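Taurocyamine kinase (Schistosoma mansoni, PDB 4WOD) reversibly transfers a phosphate group between ATP and the guanidino substrate taurocyamine, using magnesium, in a polypeptide that carries two kinase repeats. Local coordinates at residues A[492-497]-A[506-511]; A[550-555]-A[559-564]. The protein carries 4 engineered substitutions. One frame throughout, in Å; residues are numbered along the deposited sequence.

In the fold
Both interactions lie in the second C-terminal catalytic domain, with centres about 17 Å apart. They hold different elements. Interaction 1 sets the loop after strand 480-489 against helix 502-517. It is small and apolar in its side-chain contacts; of its four touching residues L508 alone is buried. Its centre lies about 26 Å from that of the chain. Interaction 2 folds the start of helix 553-558 and the residues before it against the loop that follows. It buries 414 Å² against 184 Å², and its centre is about 10 Å from the chain centre. It mixes CH-pi contacts and an amide-on-indole stack with helix-end hydrogen bonds. R562 bonds to M500 O, between the segments of interaction 1.

Interaction 1: residues A[492-497]-A[506-511]; sequences EGFLFP and IKLEQV. Engineered in segment 492-497: G493 (natural residue Asp).
F494 carries nearly all of this contact from the 492-497 side. Its ring reaches out of the loop and rests on one side of the helix at K507, L508 and V511. CG of F494 stands anti to its carbonyl carbon (chi1 -68°), which sends the ring toward the helix.

The main interaction is CH-pi. L508 CD1 lies over one face of the F494 ring, 4.0 Å from the centroid and 13° off the normal. It is shifted a little toward the rim of the ring. The two side chains meet at a slant. L508 CG is anti to the backbone N (chi1 179°), and this helps to bring CD1 over the F494 face. The helix backbone closes in on the far part of the ring, where F494 CE1 is 3.7 Å from L508 N.

The other contacts are apolar. K507 meets the ring at its edge, in plane, and crosses it at about a right angle. Its CG is 3.9 Å from F494 CZ. The amine end then leads away from the loop, so only the aliphatic base of the lysine takes part. V511 adds a looser touch, with CG2 4.3 Å from F494 CZ.

G493, just before F494, is an engineered substitution for the natural Asp.

H587 lies beside the contact and is touched by both F494 and L508. It also donates from NE2 to L495 O and packs edge-to-face with F496. At the other end of the loop, P497 O is bonded by R505 of the same helix. The contact is thus a loop-to-helix join in the phosphagen kinase catalytic domain, where a strand of the antiparallel sheet leads through an aromatic-bearing loop into a flanking helix.

Interaction 2: residues A[550-555]-A[559-564]; sequences NDDPVL and GGYRDW
N550 fills the corner between the Y561 and W564 rings. Its CA stands over the centre of the Y561 ring, 3.4 Å from the centroid and 4° off the normal. N550 CB is 3.8 Å from the centroid of the six-membered ring of W564. The N550 amide stacks on the same indole, with planes 13° apart and ND2 3.6 Å from W564 CD1. N550 N is buried here and has no partner in the model.

L555 crosses Y561 at about a right angle. Its CG lies off-centre on the side of the ring away from N550. L555 CD2 makes an apolar contact with Y561 CE1 at 3.6 Å.

D552 N ties the start of helix 553-558 to Y561 OH at 3.2 Å. Separate bonds close the two helix ends. D552 is the N-cap and accepts from V554 N at OD1, from above the carboxylate plane. At the C-terminal end G559, with positive phi, forms a Schellman motif. L555 O takes G560 N at 3.0 Å and, weakly, G559 N. The chain then makes a type I turn from G559 to R562.

G559 O receives both R562 N and R562 NE, the latter 3.1 Å away on a lone pair. The R562 guanidinium also reaches the carbonyls of G362 and M500. The L555 side chain lies about 9 Å from that of C631, the predicted active-site residue.

Interaction 1: residues A[492-497]-A[506-511]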
loop_
_atom_site.group_PDB
_atom_site.type_symbol
_atom_site.label_atom_id
_atom_site.label_comp_id
_atom_site.label_asym_id
_atom_site.label_seq_id
_atom_site.Cartn_x
_atom_site.Cartn_y
_atom_site.Cartn_z
ATOM N N GLU A 492 -4.749 28.548 -11.369
ATOM C CA GLU A 492 -6.041 29.069 -10.902
ATOM C C GLU A 492 -7.230 28.268 -11.415
ATOM O O GLU A 492 -7.264 27.861 -12.574
ATOM C CB GLU A 492 -6.232 30.522 -11.326
ATOM C CG GLU A 492 -5.632 31.539 -10.369
ATOM C CD GLU A 492 -6.019 32.963 -10.739
ATOM O OE1 GLU A 492 -6.969 33.128 -11.538
ATOM O OE2 GLU A 492 -5.374 33.907 -10.241
ATOM N N GLY A 493 -8.204 28.038 -10.543
ATOM C CA GLY A 493 -9.411 27.345 -10.947
ATOM C C GLY A 493 -9.454 25.852 -10.703
ATOM O O GLY A 493 -10.516 25.247 -10.833
ATOM N N PHE A 494 -8.317 25.248 -10.358
ATOM C CA PHE A 494 -8.259 23.805 -10.120
ATOM C C PHE A 494 -8.026 23.416 -8.667
ATOM O O PHE A 494 -7.172 23.989 -7.975
ATOM C CB PHE A 494 -7.151 23.174 -10.977
ATOM C CG PHE A 494 -7.452 23.195 -12.448
ATOM C CD1 PHE A 494 -8.153 22.148 -13.045
ATOM C CD2 PHE A 494 -7.099 24.287 -13.222
ATOM C CE1 PHE A 494 -8.453 22.183 -14.398
ATOM C CE2 PHE A 494 -7.393 24.322 -14.564
ATOM C CZ PHE A 494 -8.072 23.273 -15.153
ATOM N N LEU A 495 -8.756 22.399 -8.227
ATOM C CA LEU A 495 -8.425 21.705 -7.003
ATOM C C LEU A 495 -6.993 21.169 -7.117
ATOM O O LEU A 495 -6.515 20.892 -8.219
ATOM C CB LEU A 495 -9.395 20.555 -6.747
ATOM C CG LEU A 495 -10.830 20.979 -6.471
ATOM C CD1 LEU A 495 -11.689 19.738 -6.183
ATOM C CD2 LEU A 495 -10.838 21.950 -5.300
ATOM N N PHE A 496 -6.314 21.044 -5.991
ATOM C CA PHE A 496 -4.916 20.560 -5.978
ATOM C C PHE A 496 -4.814 19.044 -6.192
ATOM O O PHE A 496 -5.826 18.346 -6.095
ATOM C CB PHE A 496 -4.249 20.978 -4.662
ATOM C CG PHE A 496 -4.024 22.447 -4.550
ATOM C CD1 PHE A 496 -4.208 23.286 -5.653
ATOM C CD2 PHE A 496 -3.628 23.008 -3.338
ATOM C CE1 PHE A 496 -3.979 24.657 -5.545
ATOM C CE2 PHE A 496 -3.411 24.357 -3.226
ATOM C CZ PHE A 496 -3.589 25.188 -4.334
ATOM N N PRO A 497 -3.592 18.514 -6.502
ATOM C CA PRO A 497 -3.508 17.089 -6.852
ATOM C C PRO A 497 -3.882 16.157 -5.706
ATOM O O PRO A 497 -3.946 14.966 -5.915
ATOM C CB PRO A 497 -2.030 16.889 -7.246
ATOM C CG PRO A 497 -1.566 18.273 -7.689
ATOM C CD PRO A 497 -2.326 19.234 -6.767
ATOM N N ILE A 506 -7.556 15.424 -15.942
ATOM C CA ILE A 506 -7.554 15.354 -17.398
ATOM C C ILE A 506 -7.606 16.750 -17.996
ATOM O O ILE A 506 -6.886 17.061 -18.957
ATOM C CB ILE A 506 -8.750 14.516 -17.933
ATOM C CG1 ILE A 506 -8.627 13.063 -17.476
ATOM C CG2 ILE A 506 -8.835 14.594 -19.441
ATOM C CD1 ILE A 506 -9.873 12.227 -17.764
ATOM N N LYS A 507 -8.460 17.602 -17.436
ATOM C CA LYS A 507 -8.545 18.959 -17.950
ATOM C C LYS A 507 -7.264 19.736 -17.624
ATOM O O LYS A 507 -6.751 20.460 -18.481
ATOM C CB LYS A 507 -9.778 19.687 -17.401
ATOM C CG LYS A 507 -9.835 21.148 -17.889
ATOM C CD LYS A 507 -11.258 21.675 -18.053
ATOM C CE LYS A 507 -11.264 22.996 -18.817
ATOM N NZ LYS A 507 -12.645 23.519 -19.030
ATOM N N LEU A 508 -6.732 19.554 -16.410
ATOM C CA LEU A 508 -5.492 20.221 -15.996
ATOM C C LEU A 508 -4.370 19.877 -16.964
ATOM O O LEU A 508 -3.580 20.741 -17.368
ATOM C CB LEU A 508 -5.077 19.811 -14.581
ATOM C CG LEU A 508 -3.770 20.483 -14.129
ATOM C CD1 LEU A 508 -3.965 21.988 -13.973
ATOM C CD2 LEU A 508 -3.227 19.879 -12.851
ATOM N N GLU A 509 -4.322 18.605 -17.342
ATOM C CA GLU A 509 -3.230 18.109 -18.172
ATOM C C GLU A 509 -3.346 18.696 -19.581
ATOM O O GLU A 509 -2.335 19.013 -20.215
ATOM C CB GLU A 509 -3.237 16.582 -18.202
ATOM C CG GLU A 509 -2.152 15.970 -19.090
ATOM C CD GLU A 509 -2.314 14.471 -19.235
ATOM O OE1 GLU A 509 -3.462 14.005 -19.447
ATOM O OE2 GLU A 509 -1.297 13.744 -19.128
ATOM N N GLN A 510 -4.575 18.865 -20.055
ATOM C CA GLN A 510 -4.803 19.492 -21.362
ATOM C C GLN A 510 -4.336 20.947 -21.387
ATOM O O GLN A 510 -3.701 21.389 -22.363
ATOM C CB GLN A 510 -6.289 19.409 -21.754
ATOM C CG GLN A 510 -6.759 17.989 -22.035
ATOM C CD GLN A 510 -8.276 17.865 -22.137
ATOM O OE1 GLN A 510 -9.012 18.821 -21.881
ATOM N NE2 GLN A 510 -8.748 16.677 -22.507
ATOM N N VAL A 511 -4.651 21.691 -20.323
ATOM C CA VAL A 511 -4.181 23.076 -20.177
ATOM C C VAL A 511 -2.658 23.139 -20.189
ATOM O O VAL A 511 -2.062 23.867 -20.994
ATOM C CB VAL A 511 -4.701 23.735 -18.854
ATOM C CG1 VAL A 511 -3.924 25.029 -18.512
ATOM C CG2 VAL A 511 -6.202 24.001 -18.920
#

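Interaction 2: residues A[550-555]-A[559-564]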
loop_
_atom_site.group_PDB
_atom_site.type_symbol
_atom_site.label_atom_id
_atom_site.label_comp_id
_atom_site.label_asym_id
_atom_site.label_seq_id
_atom_site.Cartn_x
_atom_site.Cartn_y
_atom_site.Cartn_z
ATOM N N ASN A 550 4.171 6.219 -7.769
ATOM C CA ASN A 550 3.227 6.377 -6.675
ATOM C C ASN A 550 3.725 5.633 -5.450
ATOM O O ASN A 550 3.082 4.701 -4.989
ATOM C CB ASN A 550 1.833 5.882 -7.087
ATOM C CG ASN A 550 1.837 4.442 -7.589
ATOM O OD1 ASN A 550 2.892 3.839 -7.792
ATOM N ND2 ASN A 550 0.647 3.889 -7.791
ATOM N N ASP A 551 4.875 6.043 -4.924
ATOM C CA ASP A 551 5.514 5.294 -3.844
ATOM C C ASP A 551 5.829 6.085 -2.568
ATOM O O ASP A 551 6.465 5.543 -1.670
ATOM C CB ASP A 551 6.813 4.675 -4.352
ATOM C CG ASP A 551 7.854 5.723 -4.686
ATOM O OD1 ASP A 551 7.470 6.899 -4.888
ATOM O OD2 ASP A 551 9.054 5.374 -4.751
ATOM N N ASP A 552 5.410 7.348 -2.478
ATOM C CA ASP A 552 5.582 8.120 -1.244
ATOM C C ASP A 552 4.318 8.070 -0.383
ATOM O O ASP A 552 3.270 8.543 -0.807
ATOM C CB ASP A 552 5.927 9.571 -1.556
ATOM C CG ASP A 552 6.087 10.425 -0.298
ATOM O OD1 ASP A 552 6.085 9.885 0.824
ATOM O OD2 ASP A 552 6.232 11.648 -0.428
ATOM N N PRO A 553 4.419 7.499 0.832
ATOM C CA PRO A 553 3.221 7.297 1.660
ATOM C C PRO A 553 2.559 8.596 2.085
ATOM O O PRO A 553 1.337 8.634 2.241
ATOM C CB PRO A 553 3.758 6.538 2.886
ATOM C CG PRO A 553 5.219 6.808 2.902
ATOM C CD PRO A 553 5.622 6.925 1.460
ATOM N N VAL A 554 3.365 9.632 2.287
ATOM C CA VAL A 554 2.859 10.930 2.679
ATOM C C VAL A 554 1.986 11.489 1.569
ATOM O O VAL A 554 0.845 11.845 1.805
ATOM C CB VAL A 554 4.000 11.911 2.995
ATOM C CG1 VAL A 554 3.457 13.327 3.167
ATOM C CG2 VAL A 554 4.757 11.455 4.232
ATOM N N LEU A 555 2.525 11.561 0.357
ATOM C CA LEU A 555 1.742 12.035 -0.775
ATOM C C LEU A 555 0.522 11.136 -0.990
ATOM O O LEU A 555 -0.587 11.633 -1.210
ATOM C CB LEU A 555 2.605 12.103 -2.049
ATOM C CG LEU A 555 1.963 12.780 -3.266
ATOM C CD1 LEU A 555 1.232 14.043 -2.865
ATOM C CD2 LEU A 555 3.002 13.091 -4.348
ATOM N N GLY A 559 -3.686 11.878 -0.893
ATOM C CA GLY A 559 -4.552 11.598 -2.023
ATOM C C GLY A 559 -3.889 11.849 -3.369
ATOM O O GLY A 559 -4.544 11.822 -4.407
ATOM N N GLY A 560 -2.583 12.090 -3.354
ATOM C CA GLY A 560 -1.869 12.527 -4.543
ATOM C C GLY A 560 -1.627 11.468 -5.613
ATOM O O GLY A 560 -1.103 11.788 -6.681
ATOM N N TYR A 561 -1.994 10.216 -5.333
ATOM C CA TYR A 561 -1.848 9.132 -6.300
ATOM C C TYR A 561 -3.195 8.555 -6.690
ATOM O O TYR A 561 -3.281 7.488 -7.306
ATOM C CB TYR A 561 -0.967 8.024 -5.734
ATOM C CG TYR A 561 0.416 8.488 -5.360
ATOM C CD1 TYR A 561 1.093 9.418 -6.141
ATOM C CD2 TYR A 561 1.049 8.001 -4.220
ATOM C CE1 TYR A 561 2.372 9.834 -5.801
ATOM C CE2 TYR A 561 2.316 8.419 -3.865
ATOM C CZ TYR A 561 2.974 9.331 -4.656
ATOM O OH TYR A 561 4.236 9.735 -4.292
ATOM N N ARG A 562 -4.266 9.249 -6.334
ATOM C CA ARG A 562 -5.575 8.761 -6.724
ATOM C C ARG A 562 -5.770 8.798 -8.249
ATOM O O ARG A 562 -5.203 9.651 -8.930
ATOM C CB ARG A 562 -6.658 9.583 -6.031
ATOM C CG ARG A 562 -6.883 9.258 -4.545
ATOM C CD ARG A 562 -7.921 10.251 -3.966
ATOM N NE ARG A 562 -7.668 11.558 -4.539
ATOM C CZ ARG A 562 -8.491 12.234 -5.330
ATOM N NH1 ARG A 562 -9.712 11.795 -5.635
ATOM N NH2 ARG A 562 -8.079 13.380 -5.800
ATOM N N ASP A 563 -6.589 7.877 -8.765
ATOM C CA ASP A 563 -6.887 7.741 -10.198
ATOM C C ASP A 563 -5.620 7.664 -11.055
ATOM O O ASP A 563 -5.514 8.277 -12.127
ATOM C CB ASP A 563 -7.788 8.882 -10.664
ATOM C CG ASP A 563 -9.119 8.867 -9.960
ATOM O OD1 ASP A 563 -9.793 7.812 -10.040
ATOM O OD2 ASP A 563 -9.478 9.884 -9.317
ATOM N N TRP A 564 -4.691 6.857 -10.568
ATOM C CA TRP A 564 -3.366 6.697 -11.148
ATOM C C TRP A 564 -3.422 5.999 -12.512
ATOM O O TRP A 564 -4.199 5.049 -12.710
ATOM C CB TRP A 564 -2.499 5.920 -10.164
ATOM C CG TRP A 564 -1.065 5.839 -10.533
ATOM C CD1 TRP A 564 -0.415 4.764 -11.065
ATOM C CD2 TRP A 564 -0.091 6.880 -10.403
ATOM N NE1 TRP A 564 0.907 5.076 -11.275
ATOM C CE2 TRP A 564 1.131 6.367 -10.874
ATOM C CE3 TRP A 564 -0.135 8.194 -9.940
ATOM C CZ2 TRP A 564 2.299 7.120 -10.887
ATOM C CZ3 TRP A 564 1.025 8.945 -9.957
ATOM C CH2 TRP A 564 2.230 8.402 -10.423
#